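Local coordinates for protein catechol 2,3-dioxygenase (Rhodococcus sp., PDB 2WL9) that probably uses an iron centre to cleave the ring of catechols next to the two hydroxyls with dioxygen, as type I extradiol dioxygenases do, at residues Leu43-Trp48 and Gly138-Glu143. Numbering follows the deposited sequence.
Sequences LRMDRW and GKFVTE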
ATOM      1  N   LEU C  43      28.689 -22.397  14.669  1.00 16.98           N
ATOM      2  CA  LEU C  43      28.062 -22.230  13.367  1.00 16.79           C
ATOM      3  C   LEU C  43      27.148 -21.020  13.432  1.00 16.63           C
ATOM      4  O   LEU C  43      26.307 -20.912  14.310  1.00 16.48           O
ATOM      5  CB  LEU C  43      27.294 -23.491  12.960  1.00 16.75           C
ATOM      6  CG  LEU C  43      28.105 -24.789  12.850  1.00 17.09           C
ATOM      7  CD1 LEU C  43      27.173 -26.004  12.724  1.00 16.19           C
ATOM      8  CD2 LEU C  43      29.103 -24.747  11.700  1.00 16.31           C
ATOM      9  N   ARG C  44      27.335 -20.109  12.492  1.00 17.17           N
ATOM     10  CA  ARG C  44      26.610 -18.844  12.471  1.00 16.77           C
ATOM     11  C   ARG C  44      25.633 -18.848  11.298  1.00 16.90           C
ATOM     12  O   ARG C  44      25.968 -19.332  10.215  1.00 17.14           O
ATOM     13  CB  ARG C  44      27.636 -17.714  12.348  1.00 16.74           C
ATOM     14  CG  ARG C  44      27.072 -16.326  12.221  1.00 16.03           C
ATOM     15  CD  ARG C  44      28.197 -15.314  12.126  1.00 17.04           C
ATOM     16  NE  ARG C  44      27.717 -13.968  12.414  1.00 17.42           N
ATOM     17  CZ  ARG C  44      28.174 -12.859  11.845  1.00 17.42           C
ATOM     18  NH1 ARG C  44      29.121 -12.914  10.913  1.00 18.05           N
ATOM     19  NH2 ARG C  44      27.655 -11.692  12.189  1.00 17.47           N
ATOM     20  N   MET C  45      24.422 -18.328  11.520  1.00 17.11           N
ATOM     21  CA  MET C  45      23.380 -18.322  10.487  1.00 17.11           C
ATOM     22  C   MET C  45      22.910 -16.910  10.129  1.00 17.38           C
ATOM     23  O   MET C  45      22.177 -16.720   9.145  1.00 17.58           O
ATOM     24  CB  MET C  45      22.159 -19.134  10.939  1.00 17.21           C
ATOM     25  CG  MET C  45      22.415 -20.611  11.199  1.00 17.91           C
ATOM     26  SD  MET C  45      20.978 -21.401  11.935  1.00 19.59           S
ATOM     27  CE  MET C  45      19.782 -21.314  10.600  1.00 19.69           C
ATOM     28  N   ASP C  46      23.312 -15.930  10.932  1.00 17.35           N
ATOM     29  CA  ASP C  46      22.810 -14.562  10.800  1.00 17.81           C
ATOM     30  C   ASP C  46      23.690 -13.580  11.571  1.00 17.91           C
ATOM     31  O   ASP C  46      24.852 -13.874  11.829  1.00 18.22           O
ATOM     32  CB  ASP C  46      21.340 -14.469  11.247  1.00 17.83           C
ATOM     33  CG  ASP C  46      21.127 -14.857  12.715  1.00 18.76           C
ATOM     34  OD1 ASP C  46      22.105 -15.149  13.436  1.00 18.16           O
ATOM     35  OD2 ASP C  46      19.954 -14.871  13.152  1.00 21.71           O
ATOM     36  N   ARG C  47      23.126 -12.430  11.940  1.00 17.72           N
ATOM     37  CA  ARG C  47      23.844 -11.391  12.692  1.00 18.26           C
ATOM     38  C   ARG C  47      24.476 -11.876  14.009  1.00 17.59           C
ATOM     39  O   ARG C  47      25.545 -11.400  14.400  1.00 17.43           O
ATOM     40  CB  ARG C  47      22.884 -10.257  13.029  1.00 18.76           C
ATOM     41  CG  ARG C  47      22.866  -9.054  12.100  1.00 21.55           C
ATOM     42  CD  ARG C  47      22.197  -7.876  12.847  1.00 24.27           C
ATOM     43  NE  ARG C  47      21.133  -8.377  13.720  1.00 24.98           N
ATOM     44  CZ  ARG C  47      20.693  -7.791  14.834  1.00 26.17           C
ATOM     45  NH1 ARG C  47      21.190  -6.631  15.261  1.00 25.97           N
ATOM     46  NH2 ARG C  47      19.732  -8.379  15.526  1.00 26.62           N
ATOM     47  N   TRP C  48      23.788 -12.782  14.707  1.00 17.24           N
ATOM     48  CA  TRP C  48      24.256 -13.312  15.992  1.00 16.75           C
ATOM     49  C   TRP C  48      25.633 -13.935  15.847  1.00 16.94           C
ATOM     50  O   TRP C  48      25.935 -14.550  14.823  1.00 17.24           O
ATOM     51  CB  TRP C  48      23.314 -14.401  16.514  1.00 16.47           C
ATOM     52  CG  TRP C  48      21.958 -13.954  16.983  1.00 15.89           C
ATOM     53  CD1 TRP C  48      21.211 -12.895  16.515  1.00 15.58           C
ATOM     54  CD2 TRP C  48      21.151 -14.610  17.968  1.00 15.47           C
ATOM     55  NE1 TRP C  48      20.010 -12.831  17.192  1.00 13.86           N
ATOM     56  CE2 TRP C  48      19.947 -13.876  18.082  1.00 15.71           C
ATOM     57  CE3 TRP C  48      21.344 -15.734  18.790  1.00 13.98           C
ATOM     58  CZ2 TRP C  48      18.926 -14.242  18.978  1.00 14.92           C
ATOM     59  CZ3 TRP C  48      20.333 -16.096  19.682  1.00 15.62           C
ATOM     60  CH2 TRP C  48      19.139 -15.350  19.769  1.00 16.50           C
ATOM     61  N   GLY C 138      20.291 -16.385  -1.070  1.00 20.13           N
ATOM     62  CA  GLY C 138      19.590 -15.597  -0.067  1.00 19.48           C
ATOM     63  C   GLY C 138      20.250 -15.722   1.289  1.00 18.59           C
ATOM     64  O   GLY C 138      21.481 -15.724   1.393  1.00 18.58           O
ATOM     65  N   LYS C 139      19.419 -15.837   2.322  1.00 18.48           N
ATOM     66  CA  LYS C 139      19.866 -15.914   3.711  1.00 17.90           C
ATOM     67  C   LYS C 139      19.112 -17.032   4.444  1.00 17.66           C
ATOM     68  O   LYS C 139      18.389 -17.814   3.816  1.00 18.10           O
ATOM     69  CB  LYS C 139      19.625 -14.559   4.386  1.00 18.16           C
ATOM     70  N   PHE C 140      19.287 -17.133   5.760  1.00 16.81           N
ATOM     71  CA  PHE C 140      18.443 -18.003   6.564  1.00 16.86           C
ATOM     72  C   PHE C 140      17.296 -17.186   7.137  1.00 16.87           C
ATOM     73  O   PHE C 140      17.413 -15.968   7.306  1.00 17.04           O
ATOM     74  CB  PHE C 140      19.233 -18.693   7.695  1.00 16.63           C
ATOM     75  CG  PHE C 140      20.169 -19.766   7.213  1.00 16.99           C
ATOM     76  CD1 PHE C 140      19.700 -21.053   6.957  1.00 17.02           C
ATOM     77  CD2 PHE C 140      21.517 -19.492   7.004  1.00 16.56           C
ATOM     78  CE1 PHE C 140      20.561 -22.047   6.509  1.00 16.85           C
ATOM     79  CE2 PHE C 140      22.385 -20.475   6.543  1.00 17.16           C
ATOM     80  CZ  PHE C 140      21.902 -21.761   6.299  1.00 17.13           C
ATOM     81  N   VAL C 141      16.180 -17.861   7.399  1.00 17.25           N
ATOM     82  CA  VAL C 141      15.056 -17.275   8.119  1.00 17.52           C
ATOM     83  C   VAL C 141      15.278 -17.461   9.620  1.00 18.12           C
ATOM     84  O   VAL C 141      15.209 -18.586  10.132  1.00 17.92           O
ATOM     85  CB  VAL C 141      13.708 -17.938   7.722  1.00 17.56           C
ATOM     86  CG1 VAL C 141      12.571 -17.335   8.522  1.00 17.42           C
ATOM     87  CG2 VAL C 141      13.446 -17.798   6.222  1.00 16.59           C
ATOM     88  N   THR C 142      15.563 -16.373  10.332  1.00 18.72           N
ATOM     89  CA  THR C 142      15.802 -16.484  11.773  1.00 19.80           C
ATOM     90  C   THR C 142      15.192 -15.356  12.596  1.00 20.66           C
ATOM     91  O   THR C 142      14.793 -15.573  13.745  1.00 20.80           O
ATOM     92  CB  THR C 142      17.308 -16.531  12.131  1.00 19.77           C
ATOM     93  OG1 THR C 142      17.949 -15.339  11.655  1.00 20.90           O
ATOM     94  CG2 THR C 142      17.994 -17.776  11.559  1.00 19.28           C
ATOM     95  N   GLU C 143      15.152 -14.160  12.010  1.00 21.26           N
ATOM     96  CA  GLU C 143      14.772 -12.936  12.709  1.00 22.31           C
ATOM     97  C   GLU C 143      13.412 -13.031  13.401  1.00 21.97           C
ATOM     98  O   GLU C 143      12.370 -13.084  12.748  1.00 21.85           O
ATOM     99  CB  GLU C 143      14.795 -11.749  11.735  1.00 22.98           C
ATOM    100  CG  GLU C 143      14.583 -10.389  12.392  1.00 26.98           C
ATOM    101  CD  GLU C 143      15.744  -9.969  13.271  1.00 31.77           C
ATOM    102  OE1 GLU C 143      16.880  -9.868  12.749  1.00 33.18           O
ATOM    103  OE2 GLU C 143      15.514  -9.734  14.484  1.00 33.86           O
TER
HETATM  104  O   HOH W   1      20.739 -15.148   7.491  1.00 21.55           O
HETATM  105  O   HOH W   2      17.779 -11.088  16.350  1.00 20.78           O
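The loop after strand 40-44, with Met45 followed by an Asx turn at Asp46, meets the linker between the two glyoxalase-type halves of this extradiol dioxygenase through a Met-aromatic contact and one short hydrogen bond. Met45 CG lies over one face of the Phe140 ring, and the bend at chi3 (67°) sets Met45 CE 3.7 Å from Phe140 CD1, while SD stands 5.2 Å from the ring centroid, near the ring normal. Beside this apolar patch, water 1 donates to Met45 O and accepts from Phe140 N, tying the backbones together. Thr142 OG1 donates to Asp46 OD2 at 2.5 Å, reaching it on the anti side and 24° out of the carboxylate plane. Asp46 OD1 accepts from Trp48 N at 3.2 Å and closes the turn, and a salt bridge from Arg51 to Asp46 OD2 further fixes the carboxylate. Water 2 accepts from Trp48 NE1 and weakly from Arg47 NH2, and donates to Glu143 OE2; the salt bridge of Arg47 is with Glu276 of the second subunit. Ile215 of strand 210-217 packs against both Met45 and Phe140, and Tyr217 meets the Phe140 ring, so the loop ending strand 40-44 adjoins the C-terminal sheet here.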